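Long-range contacts in pyruvate kinase (Cryptosporidium parvum, PDB 4DRS), which probably catalyses the final step of glycolysis, transferring the phosphoryl group of phosphoenolpyruvate to ADP to give pyruvate and ATP: residues S61-I66 with A96-H101; K124-K129 with G144-I149; D220-A225 with S252-Y257; S236-G241 with D281-E286; G500-A505 with M520-C525. One frame throughout, in Å; residues are numbered along the deposited sequence.

Contact 1: S61-I66 with A96-H101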
# COMPACT_ATOMS: atom_id res chain seq x y z
N SER A 61 -36.97 30.79 -17.66
CA SER A 61 -36.76 29.55 -16.92
C SER A 61 -35.44 28.88 -17.26
O SER A 61 -34.76 28.33 -16.38
CB SER A 61 -37.90 28.56 -17.17
OG SER A 61 -39.12 29.04 -16.65
N LEU A 62 -35.07 28.91 -18.54
CA LEU A 62 -33.83 28.30 -18.99
C LEU A 62 -32.60 29.03 -18.45
O LEU A 62 -31.62 28.39 -18.06
CB LEU A 62 -33.82 28.19 -20.52
CG LEU A 62 -34.75 27.09 -21.07
CD1 LEU A 62 -35.10 27.33 -22.53
CD2 LEU A 62 -34.14 25.71 -20.88
N ILE A 63 -32.66 30.36 -18.41
CA ILE A 63 -31.62 31.17 -17.78
C ILE A 63 -31.48 30.76 -16.31
O ILE A 63 -30.36 30.54 -15.83
CB ILE A 63 -31.95 32.68 -17.89
CG1 ILE A 63 -31.77 33.16 -19.33
CG2 ILE A 63 -31.08 33.49 -16.94
CD1 ILE A 63 -32.30 34.56 -19.57
N GLY A 64 -32.62 30.64 -15.63
CA GLY A 64 -32.65 30.18 -14.25
C GLY A 64 -31.94 28.84 -14.08
O GLY A 64 -31.13 28.69 -13.17
N LEU A 65 -32.25 27.90 -14.96
CA LEU A 65 -31.62 26.57 -14.93
C LEU A 65 -30.10 26.62 -15.10
O LEU A 65 -29.38 25.86 -14.44
CB LEU A 65 -32.24 25.65 -15.98
CG LEU A 65 -33.69 25.21 -15.76
CD1 LEU A 65 -34.20 24.47 -16.99
CD2 LEU A 65 -33.84 24.36 -14.51
N ILE A 66 -29.63 27.51 -15.96
CA ILE A 66 -28.19 27.76 -16.10
C ILE A 66 -27.61 28.27 -14.77
O ILE A 66 -26.57 27.78 -14.31
CB ILE A 66 -27.87 28.72 -17.27
CG1 ILE A 66 -28.39 28.15 -18.60
CG2 ILE A 66 -26.37 29.02 -17.34
CD1 ILE A 66 -28.36 29.11 -19.76
N ALA A 96 -28.83 30.83 -23.53
CA ALA A 96 -27.37 30.68 -23.48
C ALA A 96 -26.67 31.98 -23.86
O ALA A 96 -25.64 32.31 -23.28
CB ALA A 96 -26.91 29.54 -24.38
N LYS A 97 -27.23 32.71 -24.83
CA LYS A 97 -26.69 34.01 -25.22
C LYS A 97 -26.73 35.01 -24.08
O LYS A 97 -25.85 35.86 -23.96
CB LYS A 97 -27.42 34.57 -26.45
CG LYS A 97 -26.97 33.94 -27.76
CD LYS A 97 -27.63 34.61 -28.96
CE LYS A 97 -27.13 33.98 -30.26
NZ LYS A 97 -27.59 34.73 -31.46
N ALA A 98 -27.75 34.90 -23.23
CA ALA A 98 -27.89 35.77 -22.07
C ALA A 98 -26.91 35.41 -20.95
O ALA A 98 -26.86 36.08 -19.91
CB ALA A 98 -29.33 35.72 -21.56
N ARG A 99 -26.13 34.36 -21.16
CA ARG A 99 -25.15 33.90 -20.18
C ARG A 99 -23.79 33.63 -20.84
O ARG A 99 -23.38 32.47 -20.94
CB ARG A 99 -25.65 32.65 -19.44
CG ARG A 99 -26.74 32.91 -18.40
CD ARG A 99 -26.18 33.63 -17.18
NE ARG A 99 -27.21 33.96 -16.19
CZ ARG A 99 -28.01 35.02 -16.24
NH1 ARG A 99 -27.94 35.87 -17.26
NH2 ARG A 99 -28.90 35.22 -15.27
N PRO A 100 -23.08 34.70 -21.25
CA PRO A 100 -21.84 34.58 -22.03
C PRO A 100 -20.69 33.85 -21.31
O PRO A 100 -19.79 33.34 -21.97
CB PRO A 100 -21.45 36.04 -22.29
CG PRO A 100 -22.08 36.81 -21.18
CD PRO A 100 -23.38 36.10 -20.92
N HIS A 101 -20.74 33.80 -19.98
CA HIS A 101 -19.73 33.08 -19.20
C HIS A 101 -20.08 31.63 -18.97
O HIS A 101 -19.42 30.93 -18.19
CB HIS A 101 -19.45 33.78 -17.86
CG HIS A 101 -18.81 35.14 -18.01
ND1 HIS A 101 -17.82 35.40 -18.89
CD2 HIS A 101 -19.04 36.34 -17.32
CE1 HIS A 101 -17.45 36.69 -18.79
NE2 HIS A 101 -18.20 37.26 -17.83
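I63 and I66 of helix 59-68 meet A96 at the end of helix 82-97 and A98 and R99 just beyond it, a contact between two neighbouring outer helices of the TIM barrel; these helices follow barrel strands 47-51 and 72-76. I66 is the buried but more loosely fitted member of the group: its CG2 lies 4.0 Å from R99 CG, while CD1 reaches the backbone of A96, 4.2 Å from A96 CA. I66 also packs on S102 and V104, which lead to strand 105-109.

The tightest packing is on the solvent side, where the residues are only partly covered, and I63 works there through both of its branches. One ends in CD1, 3.8 Å from A98 CB. The other is CG2, which chi1 of -71° places anti to the backbone N; it sits over one face of the R99 guanidinium, near its rim and 3.2 Å from R99 NH2, with the two side chains crossing at about a right angle. R99 is bent at chi2 (-71°), and this turns its chain across I63. Its charged end is held mainly from outside the two segments, by a salt bridge from NE to D67. A local bond helps to fix the plane: R99 NH1 donates to A98 O at 2.9 Å, with the acceptor near the guanidinium plane but the donor 43° above the plane of that carbonyl.

Contact 2: K124-K129 with G144-I149; sequences KPIELK and GNSECI
I126 and S146 are the nearest pair across this contact, their CA atoms 6.2 Å apart. I126 touches with two branches. CG2 lies 3.6 Å from S146 CB, while the longer branch carries CD1 along the backbone of the turn, to 3.6 Å from G144 O. L128 comes in beside them: although its CB does not point at the turn, its CD2 ends 3.3 Å from S146 OG and equally close to S146 O. The serine hydroxyl, turned anti to its backbone N (chi1 -173°), therefore stands against a leucine methyl, with the E127 carbonyl as the nearest polar group across the contact, at 3.6 Å between E127 O and S146 OG.

A second shell shapes the turn that presents S146. N145 OD1 receives two backbone donors, E147 N and C148 N, each at 2.8 Å from it; the first is an Asx turn, and both donors are tilted a little over 20° from the plane of the amide carbonyl. Farther out, E147 and I149 are tied by backbone bonds to K135 of strand 133-137, and L128 likewise to V193. Q132 bridges the two segments: K129 N bonds to its OE1, and its NE2 donates weakly to S146 O. The segments themselves meet through side chains set against the turn and its backbone, in the small beta-rich domain that pyruvate kinases insert into the barrel after its third strand, the B domain.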
# COMPACT_ATOMS: atom_id res chain seq x y z
N LYS A 124 -60.11 12.86 -22.01
CA LYS A 124 -60.18 12.69 -20.56
C LYS A 124 -59.73 11.30 -20.10
O LYS A 124 -60.14 10.30 -20.68
CB LYS A 124 -61.60 13.01 -20.05
CG LYS A 124 -62.01 14.47 -20.19
CD LYS A 124 -61.12 15.39 -19.37
CE LYS A 124 -61.46 16.86 -19.60
NZ LYS A 124 -62.71 17.26 -18.90
N PRO A 125 -58.89 11.25 -19.04
CA PRO A 125 -58.30 10.01 -18.50
C PRO A 125 -59.32 8.97 -18.05
O PRO A 125 -60.46 9.32 -17.72
CB PRO A 125 -57.47 10.50 -17.30
CG PRO A 125 -58.02 11.85 -16.97
CD PRO A 125 -58.42 12.43 -18.29
N ILE A 126 -58.91 7.70 -18.03
CA ILE A 126 -59.82 6.58 -17.73
C ILE A 126 -59.22 5.54 -16.77
O ILE A 126 -58.05 5.17 -16.88
CB ILE A 126 -60.29 5.88 -19.03
CG1 ILE A 126 -60.99 6.87 -19.97
CG2 ILE A 126 -61.23 4.72 -18.71
CD1 ILE A 126 -61.11 6.42 -21.41
N GLU A 127 -60.05 5.09 -15.83
CA GLU A 127 -59.67 4.07 -14.85
C GLU A 127 -60.25 2.71 -15.22
O GLU A 127 -61.27 2.63 -15.92
CB GLU A 127 -60.15 4.45 -13.45
CG GLU A 127 -59.77 5.85 -13.00
CD GLU A 127 -60.21 6.15 -11.58
OE1 GLU A 127 -61.43 6.08 -11.30
OE2 GLU A 127 -59.33 6.46 -10.74
N LEU A 128 -59.63 1.64 -14.72
CA LEU A 128 -60.10 0.28 -14.98
C LEU A 128 -60.22 -0.56 -13.70
O LEU A 128 -59.53 -0.31 -12.71
CB LEU A 128 -59.20 -0.43 -16.00
CG LEU A 128 -59.06 0.15 -17.42
CD1 LEU A 128 -58.24 -0.79 -18.28
CD2 LEU A 128 -60.40 0.42 -18.08
N LYS A 129 -61.11 -1.55 -13.75
CA LYS A 129 -61.35 -2.45 -12.62
C LYS A 129 -61.04 -3.90 -13.00
O LYS A 129 -61.36 -4.34 -14.11
CB LYS A 129 -62.81 -2.32 -12.15
CG LYS A 129 -63.11 -2.99 -10.82
CD LYS A 129 -64.59 -2.90 -10.48
CE LYS A 129 -64.90 -3.62 -9.17
NZ LYS A 129 -66.35 -3.58 -8.85
N GLY A 144 -59.70 5.90 -27.71
CA GLY A 144 -59.98 4.71 -26.91
C GLY A 144 -60.74 4.99 -25.63
O GLY A 144 -60.42 5.91 -24.89
N ASN A 145 -61.76 4.17 -25.37
CA ASN A 145 -62.57 4.28 -24.16
C ASN A 145 -62.08 3.37 -23.03
O ASN A 145 -60.91 2.99 -22.99
CB ASN A 145 -64.06 4.05 -24.47
CG ASN A 145 -64.31 2.80 -25.29
OD1 ASN A 145 -63.78 1.73 -25.00
ND2 ASN A 145 -65.15 2.92 -26.31
N SER A 146 -63.00 3.02 -22.13
CA SER A 146 -62.71 2.15 -20.99
C SER A 146 -62.75 0.67 -21.37
O SER A 146 -62.50 -0.20 -20.53
CB SER A 146 -63.71 2.43 -19.86
OG SER A 146 -63.38 1.73 -18.68
N GLU A 147 -63.05 0.40 -22.63
CA GLU A 147 -63.25 -0.97 -23.11
C GLU A 147 -62.28 -1.34 -24.23
O GLU A 147 -61.83 -2.49 -24.31
CB GLU A 147 -64.70 -1.17 -23.57
CG GLU A 147 -65.75 -0.80 -22.53
CD GLU A 147 -67.08 -0.40 -23.14
OE1 GLU A 147 -67.71 -1.26 -23.79
OE2 GLU A 147 -67.49 0.76 -22.95
N CYS A 148 -61.95 -0.37 -25.08
CA CYS A 148 -61.04 -0.60 -26.20
C CYS A 148 -60.06 0.55 -26.38
O CYS A 148 -60.40 1.59 -26.96
CB CYS A 148 -61.84 -0.83 -27.49
SG CYS A 148 -60.84 -1.02 -28.98
N ILE A 149 -58.84 0.36 -25.88
CA ILE A 149 -57.76 1.35 -26.06
C ILE A 149 -56.92 1.06 -27.30
O ILE A 149 -57.07 0.01 -27.94
CB ILE A 149 -56.85 1.46 -24.81
CG1 ILE A 149 -56.17 0.12 -24.49
CG2 ILE A 149 -57.63 2.00 -23.61
CD1 ILE A 149 -54.93 0.24 -23.63

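Contact 3: D220-A225 with S252-Y257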
# COMPACT_ATOMS: atom_id res chain seq x y z
N ASP A 220 -35.21 12.14 -36.80
CA ASP A 220 -34.82 13.05 -35.74
C ASP A 220 -33.30 13.27 -35.69
O ASP A 220 -32.84 14.38 -35.42
CB ASP A 220 -35.31 12.55 -34.38
CG ASP A 220 -36.82 12.52 -34.29
OD1 ASP A 220 -37.49 13.33 -34.96
OD2 ASP A 220 -37.34 11.68 -33.52
N ILE A 221 -32.54 12.21 -35.95
CA ILE A 221 -31.08 12.30 -35.92
C ILE A 221 -30.57 13.20 -37.05
O ILE A 221 -29.81 14.14 -36.81
CB ILE A 221 -30.41 10.90 -36.00
CG1 ILE A 221 -30.57 10.16 -34.67
CG2 ILE A 221 -28.93 11.02 -36.35
CD1 ILE A 221 -30.35 8.66 -34.75
N VAL A 222 -31.02 12.91 -38.28
CA VAL A 222 -30.59 13.63 -39.46
C VAL A 222 -31.19 15.03 -39.51
O VAL A 222 -30.47 16.02 -39.65
CB VAL A 222 -30.93 12.87 -40.76
CG1 VAL A 222 -30.55 13.69 -41.99
CG2 VAL A 222 -30.25 11.51 -40.79
N ASP A 223 -32.52 15.12 -39.38
CA ASP A 223 -33.25 16.36 -39.63
C ASP A 223 -33.43 17.26 -38.41
O ASP A 223 -34.07 18.31 -38.50
CB ASP A 223 -34.62 16.08 -40.26
CG ASP A 223 -34.50 15.66 -41.71
OD1 ASP A 223 -33.67 16.25 -42.44
OD2 ASP A 223 -35.25 14.74 -42.13
N PHE A 224 -32.87 16.86 -37.27
CA PHE A 224 -32.87 17.74 -36.11
C PHE A 224 -31.48 17.88 -35.49
O PHE A 224 -30.91 18.97 -35.49
CB PHE A 224 -33.92 17.31 -35.08
CG PHE A 224 -34.33 18.41 -34.15
CD1 PHE A 224 -35.51 19.12 -34.38
CD2 PHE A 224 -33.54 18.75 -33.06
CE1 PHE A 224 -35.89 20.14 -33.53
CE2 PHE A 224 -33.92 19.78 -32.20
CZ PHE A 224 -35.10 20.47 -32.44
N ALA A 225 -30.93 16.77 -34.98
CA ALA A 225 -29.61 16.76 -34.35
C ALA A 225 -28.49 17.22 -35.28
O ALA A 225 -27.71 18.10 -34.92
CB ALA A 225 -29.29 15.38 -33.78
N SER A 252 -22.10 9.58 -40.78
CA SER A 252 -21.14 9.69 -41.88
C SER A 252 -21.78 9.83 -43.27
O SER A 252 -21.17 10.42 -44.17
CB SER A 252 -20.13 8.52 -41.86
OG SER A 252 -20.74 7.30 -42.25
N GLU A 253 -23.00 9.33 -43.44
CA GLU A 253 -23.72 9.41 -44.73
C GLU A 253 -24.64 10.63 -44.84
O GLU A 253 -25.35 10.78 -45.83
CB GLU A 253 -24.61 8.18 -44.93
CG GLU A 253 -23.89 6.86 -45.10
CD GLU A 253 -24.83 5.69 -44.90
OE1 GLU A 253 -25.91 5.88 -44.29
OE2 GLU A 253 -24.50 4.58 -45.36
N ASN A 254 -24.64 11.47 -43.82
CA ASN A 254 -25.50 12.64 -43.79
C ASN A 254 -24.72 13.87 -43.38
O ASN A 254 -24.71 14.26 -42.22
CB ASN A 254 -26.69 12.42 -42.86
CG ASN A 254 -27.72 11.48 -43.45
OD1 ASN A 254 -28.60 11.91 -44.21
ND2 ASN A 254 -27.63 10.20 -43.12
N THR A 255 -24.06 14.47 -44.37
CA THR A 255 -23.22 15.64 -44.16
C THR A 255 -23.76 16.82 -44.97
O THR A 255 -23.08 17.84 -45.13
CB THR A 255 -21.76 15.36 -44.58
OG1 THR A 255 -21.72 15.03 -45.97
CG2 THR A 255 -21.16 14.21 -43.77
N GLN A 256 -24.99 16.69 -45.47
CA GLN A 256 -25.62 17.73 -46.28
C GLN A 256 -25.83 19.05 -45.52
O GLN A 256 -25.96 20.10 -46.15
CB GLN A 256 -26.95 17.24 -46.90
CG GLN A 256 -28.10 17.01 -45.93
CD GLN A 256 -28.06 15.64 -45.28
OE1 GLN A 256 -27.02 15.20 -44.80
NE2 GLN A 256 -29.21 14.96 -45.26
N TYR A 257 -25.87 18.98 -44.19
CA TYR A 257 -26.09 20.18 -43.38
C TYR A 257 -24.80 20.78 -42.84
O TYR A 257 -24.84 21.77 -42.11
CB TYR A 257 -27.08 19.88 -42.24
CG TYR A 257 -28.46 19.49 -42.71
CD1 TYR A 257 -29.25 20.38 -43.45
CD2 TYR A 257 -28.98 18.23 -42.43
CE1 TYR A 257 -30.51 20.03 -43.88
CE2 TYR A 257 -30.25 17.86 -42.86
CZ TYR A 257 -31.01 18.77 -43.59
OH TYR A 257 -32.27 18.42 -44.03
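Hydrogen bonding across the contact falls to one pair, Y257 and D223: Y257 OH donates to D223 OD1 at 3.0 Å, approaching nearly along the C-O axis of the carboxylate. The acid sits at the ring's edge, and the carboxylate and ring planes are turned 73° apart.

Van der Waals contact centres on V222, whose two methyls both lie over one face of the N254 amide. V222 CG2 lies 3.7 Å from N254 CG, and V222 CG1 is 3.4 Å from N254 OD1. CG1 also comes within 4.3 Å of Y257 CE2.

Polar bonds within the loop and back to helix 241-252 keep this surface in shape. Q256 NE2 donates to N254 OD1 at 3.3 Å, in the carbonyl plane and on a lone pair. The N254 amide has its other end fixed by I250 O, which accepts from ND2. In Q256, chi1 of 69° sets CG between the backbone N and the carbonyl carbon, over one face of the Y257 ring near its rim.

The backbone of the helix widens here into a pi-type turn, with A225 N bonded to D220 O. The whole joins two neighbouring outer elements of the TIM barrel: helix 215-226 and the loop leaving helix 241-252.

Contact 4: S236-G241 with D281-E286; sequences SFVQNG and DSICSE
I283 of helix 280-286 lays its branches against the loop V238-G241, and its atoms can be followed outward one by one. The CB does not itself aim at the loop; the branches beyond it make the contact. CG2 meets V238 CG1 at 3.7 Å, the two side chains sliding past each other in opposite directions. The other branch starts at CG1, set anti to the carbonyl carbon by chi1 of -61°, and runs against the loop backbone, 3.7 Å from N240 CA. With chi2 extended at 161°, the tip CD1 continues along the chain to the Q239-N240 peptide, 3.6 Å from Q239 C. Deeper in, I283 also packs on S269 and I271 of barrel strand 266-271.

Beside this apolar core G241 lies close to the helix: its CA is 3.8 Å from E286 CG and 3.6 Å from S282 OG. A water links G241 and S282: it accepts from G241 N at 3.2 Å and lies 2.7 Å from S282 OG.

The loop backbone that I283 lies against is itself held in place. N240 is the N-cap of helix 241-252, D243 OD2 accepts from both Q239 N and N240 N, and Q239 O takes a bond from N279 ND2. Together these contacts join the second helix after strand 266-271 to the loop that follows strand 232-235, a beta-to-alpha loop at the C-terminal end of the strands of the TIM barrel.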
# COMPACT_ATOMS: atom_id res chain seq x y z
N SER A 236 -31.56 5.65 -27.20
CA SER A 236 -32.37 4.83 -26.29
C SER A 236 -32.31 3.33 -26.61
O SER A 236 -32.31 2.93 -27.78
CB SER A 236 -33.83 5.29 -26.29
OG SER A 236 -33.95 6.59 -25.75
N PHE A 237 -32.27 2.52 -25.55
CA PHE A 237 -32.32 1.05 -25.65
C PHE A 237 -31.26 0.40 -26.55
O PHE A 237 -31.57 -0.51 -27.30
CB PHE A 237 -33.72 0.56 -26.06
CG PHE A 237 -34.75 0.65 -24.97
CD1 PHE A 237 -34.97 -0.43 -24.11
CD2 PHE A 237 -35.51 1.80 -24.80
CE1 PHE A 237 -35.91 -0.35 -23.10
CE2 PHE A 237 -36.45 1.89 -23.79
CZ PHE A 237 -36.66 0.81 -22.93
N VAL A 238 -30.02 0.88 -26.47
CA VAL A 238 -28.92 0.25 -27.19
C VAL A 238 -28.69 -1.14 -26.61
O VAL A 238 -28.74 -1.32 -25.39
CB VAL A 238 -27.63 1.10 -27.12
CG1 VAL A 238 -26.45 0.37 -27.75
CG2 VAL A 238 -27.86 2.43 -27.82
N GLN A 239 -28.46 -2.12 -27.48
CA GLN A 239 -28.36 -3.52 -27.06
C GLN A 239 -27.06 -4.21 -27.49
O GLN A 239 -26.71 -5.26 -26.93
CB GLN A 239 -29.57 -4.30 -27.55
CG GLN A 239 -30.87 -3.85 -26.91
CD GLN A 239 -32.09 -4.60 -27.39
OE1 GLN A 239 -33.13 -4.61 -26.72
NE2 GLN A 239 -31.99 -5.25 -28.55
N ASN A 240 -26.37 -3.64 -28.47
CA ASN A 240 -25.08 -4.14 -28.93
C ASN A 240 -24.33 -3.08 -29.72
O ASN A 240 -24.91 -2.06 -30.10
CB ASN A 240 -25.24 -5.41 -29.76
CG ASN A 240 -26.42 -5.33 -30.71
OD1 ASN A 240 -26.44 -4.50 -31.62
ND2 ASN A 240 -27.41 -6.19 -30.50
N GLY A 241 -23.04 -3.32 -29.97
CA GLY A 241 -22.19 -2.41 -30.73
C GLY A 241 -22.70 -2.07 -32.12
O GLY A 241 -22.40 -1.00 -32.66
N ASP A 281 -19.68 -4.04 -22.53
CA ASP A 281 -18.30 -3.80 -22.94
C ASP A 281 -18.19 -3.36 -24.40
O ASP A 281 -17.51 -2.38 -24.71
CB ASP A 281 -17.43 -5.04 -22.70
CG ASP A 281 -17.20 -5.30 -21.22
OD1 ASP A 281 -16.98 -4.34 -20.45
OD2 ASP A 281 -17.23 -6.49 -20.82
N SER A 282 -18.89 -4.07 -25.27
CA SER A 282 -18.95 -3.76 -26.69
C SER A 282 -19.56 -2.37 -26.92
O SER A 282 -19.01 -1.55 -27.65
CB SER A 282 -19.76 -4.85 -27.40
OG SER A 282 -20.10 -4.48 -28.73
N ILE A 283 -20.69 -2.11 -26.26
CA ILE A 283 -21.40 -0.84 -26.39
C ILE A 283 -20.54 0.33 -25.90
O ILE A 283 -20.36 1.33 -26.61
CB ILE A 283 -22.75 -0.88 -25.65
CG1 ILE A 283 -23.65 -1.97 -26.26
CG2 ILE A 283 -23.43 0.48 -25.70
CD1 ILE A 283 -24.78 -2.43 -25.37
N CYS A 284 -19.98 0.18 -24.70
CA CYS A 284 -19.10 1.18 -24.09
C CYS A 284 -17.89 1.47 -24.97
O CYS A 284 -17.51 2.63 -25.15
CB CYS A 284 -18.65 0.71 -22.71
SG CYS A 284 -17.51 1.83 -21.86
N SER A 285 -17.29 0.42 -25.51
CA SER A 285 -16.13 0.52 -26.39
C SER A 285 -16.44 1.26 -27.70
O SER A 285 -15.60 1.97 -28.24
CB SER A 285 -15.58 -0.88 -26.68
OG SER A 285 -14.53 -0.84 -27.62
N GLU A 286 -17.66 1.09 -28.22
CA GLU A 286 -18.08 1.74 -29.46
C GLU A 286 -18.53 3.19 -29.27
O GLU A 286 -18.40 4.01 -30.18
CB GLU A 286 -19.21 0.95 -30.14
CG GLU A 286 -18.91 -0.51 -30.41
CD GLU A 286 -18.27 -0.76 -31.76
OE1 GLU A 286 -17.17 -0.23 -32.03
OE2 GLU A 286 -18.89 -1.49 -32.57
O HOH W 1 -21.96 -6.34 -29.47

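Contact 5: G500-A505 with M520-C525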
# COMPACT_ATOMS: atom_id res chain seq x y z
N GLY A 500 -0.15 34.64 -7.20
CA GLY A 500 0.82 33.81 -6.50
C GLY A 500 0.52 32.31 -6.54
O GLY A 500 1.40 31.50 -6.24
N ASP A 501 -0.71 31.95 -6.89
CA ASP A 501 -1.11 30.55 -7.03
C ASP A 501 -0.55 29.92 -8.30
O ASP A 501 -0.35 30.60 -9.31
CB ASP A 501 -2.64 30.40 -7.02
CG ASP A 501 -3.25 30.68 -5.66
OD1 ASP A 501 -2.53 30.63 -4.64
OD2 ASP A 501 -4.48 30.93 -5.61
N PHE A 502 -0.30 28.61 -8.25
CA PHE A 502 0.18 27.87 -9.41
C PHE A 502 -0.96 27.33 -10.26
O PHE A 502 -2.03 27.00 -9.75
CB PHE A 502 1.10 26.73 -8.98
CG PHE A 502 2.42 27.18 -8.42
CD1 PHE A 502 3.36 27.84 -9.21
CD2 PHE A 502 2.74 26.93 -7.08
CE1 PHE A 502 4.57 28.25 -8.69
CE2 PHE A 502 3.95 27.34 -6.55
CZ PHE A 502 4.87 28.00 -7.36
N ALA A 503 -0.70 27.25 -11.56
CA ALA A 503 -1.57 26.56 -12.50
C ALA A 503 -0.71 25.71 -13.42
O ALA A 503 0.42 26.10 -13.76
CB ALA A 503 -2.40 27.55 -13.30
N ILE A 504 -1.23 24.56 -13.81
CA ILE A 504 -0.58 23.73 -14.81
C ILE A 504 -1.15 24.09 -16.17
O ILE A 504 -2.37 24.07 -16.36
CB ILE A 504 -0.79 22.22 -14.54
CG1 ILE A 504 -0.45 21.85 -13.09
CG2 ILE A 504 -0.00 21.37 -15.54
CD1 ILE A 504 0.98 22.10 -12.66
N ALA A 505 -0.28 24.43 -17.10
CA ALA A 505 -0.68 24.69 -18.48
C ALA A 505 -0.30 23.52 -19.37
O ALA A 505 0.84 23.07 -19.36
CB ALA A 505 -0.06 25.98 -18.98
N MET A 520 3.74 20.32 -21.39
CA MET A 520 3.23 20.69 -20.07
C MET A 520 4.17 21.71 -19.41
O MET A 520 5.38 21.54 -19.44
CB MET A 520 3.12 19.45 -19.18
CG MET A 520 2.30 19.64 -17.93
SD MET A 520 2.95 18.73 -16.51
CE MET A 520 4.18 19.88 -15.92
N LYS A 521 3.59 22.76 -18.84
CA LYS A 521 4.36 23.71 -18.03
C LYS A 521 3.61 24.13 -16.77
O LYS A 521 2.39 23.99 -16.68
CB LYS A 521 4.82 24.93 -18.84
CG LYS A 521 3.71 25.78 -19.46
CD LYS A 521 4.21 27.17 -19.82
CE LYS A 521 5.04 27.19 -21.10
NZ LYS A 521 4.23 26.92 -22.32
N ILE A 522 4.36 24.64 -15.79
CA ILE A 522 3.76 25.17 -14.58
C ILE A 522 4.00 26.67 -14.52
O ILE A 522 5.14 27.13 -14.50
CB ILE A 522 4.32 24.49 -13.31
CG1 ILE A 522 4.31 22.96 -13.47
CG2 ILE A 522 3.52 24.92 -12.08
CD1 ILE A 522 4.76 22.19 -12.25
N VAL A 523 2.91 27.43 -14.51
CA VAL A 523 2.97 28.90 -14.48
C VAL A 523 2.43 29.45 -13.16
O VAL A 523 1.71 28.75 -12.43
CB VAL A 523 2.21 29.53 -15.67
CG1 VAL A 523 2.93 29.24 -16.98
CG2 VAL A 523 0.77 29.05 -15.73
N ARG A 524 2.77 30.70 -12.86
CA ARG A 524 2.26 31.38 -11.68
C ARG A 524 1.27 32.47 -12.08
O ARG A 524 1.53 33.24 -13.02
CB ARG A 524 3.41 31.97 -10.85
CG ARG A 524 3.01 32.39 -9.44
CD ARG A 524 4.13 33.17 -8.77
NE ARG A 524 5.20 32.29 -8.30
CZ ARG A 524 5.28 31.80 -7.06
NH1 ARG A 524 4.37 32.11 -6.15
NH2 ARG A 524 6.30 31.01 -6.74
N CYS A 525 0.14 32.52 -11.39
CA CYS A 525 -0.91 33.50 -11.67
C CYS A 525 -0.47 34.92 -11.29
O CYS A 525 -0.19 35.18 -10.11
CB CYS A 525 -2.19 33.13 -10.93
SG CYS A 525 -3.49 34.38 -11.06
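F502 and R524 are a non-hydrogen-bonded pair of antiparallel strands whose side chains cross obliquely, ring and guanidinium planes 57° apart. F502 CZ lies over one face of the guanidinium, 3.4 Å from R524 NH2. The arginine reaches this place because its chain runs extended and then bends at chi3 (-77°), which also brings R524 NH1 to 3.0 Å from G500 O. The V523 carbonyl oxygen lies at the ring's edge, in its plane.

On the same sheet face I504 and I522 lie side by side, pointing the same way, with I504 CD1 3.5 Å from I522 CG1. M520 CG approaches I504 CG2 obliquely. The opposite face carries A503 beside V523 and A505 beside K521, where A505 CB is 3.8 Å from K521 CG.

Six backbone bonds set this register, among them the reciprocal pair between A503 and V523 and the nearly straight C525 N to D501 O at 2.9 Å. M520 and K521 also pair with a strand of the second subunit. Backbone bonding, which does not depend on side-chain identity, thus continues the sheet into that subunit, while the mainly apolar I504/I522 face is buried against helix 408-422 and I412 of the second subunit.

In the fold
Contacts 1, 3 and 4 lie in the TIM barrel, contact 2 in the inserted B domain and contact 5 in the C-terminal alpha/beta domain. Contacts 1 and 2 come first along the chain; the segments of contacts 3 and 4 then alternate. Helix 241-252 runs from the loop of contact 4 to the loop of contact 3, and their nearest atoms are about 8 Å apart. Contact 1 lies across the chain's centre from contact 4, with about 33 Å between their centres. Contacts 2 and 5 mark the extremes, about 67 Å centre to centre. Contacts 1, 3 and 4 each join elements around the barrel strands, whereas contact 5 lies in a sheet that continues into a second subunit of the tetramer.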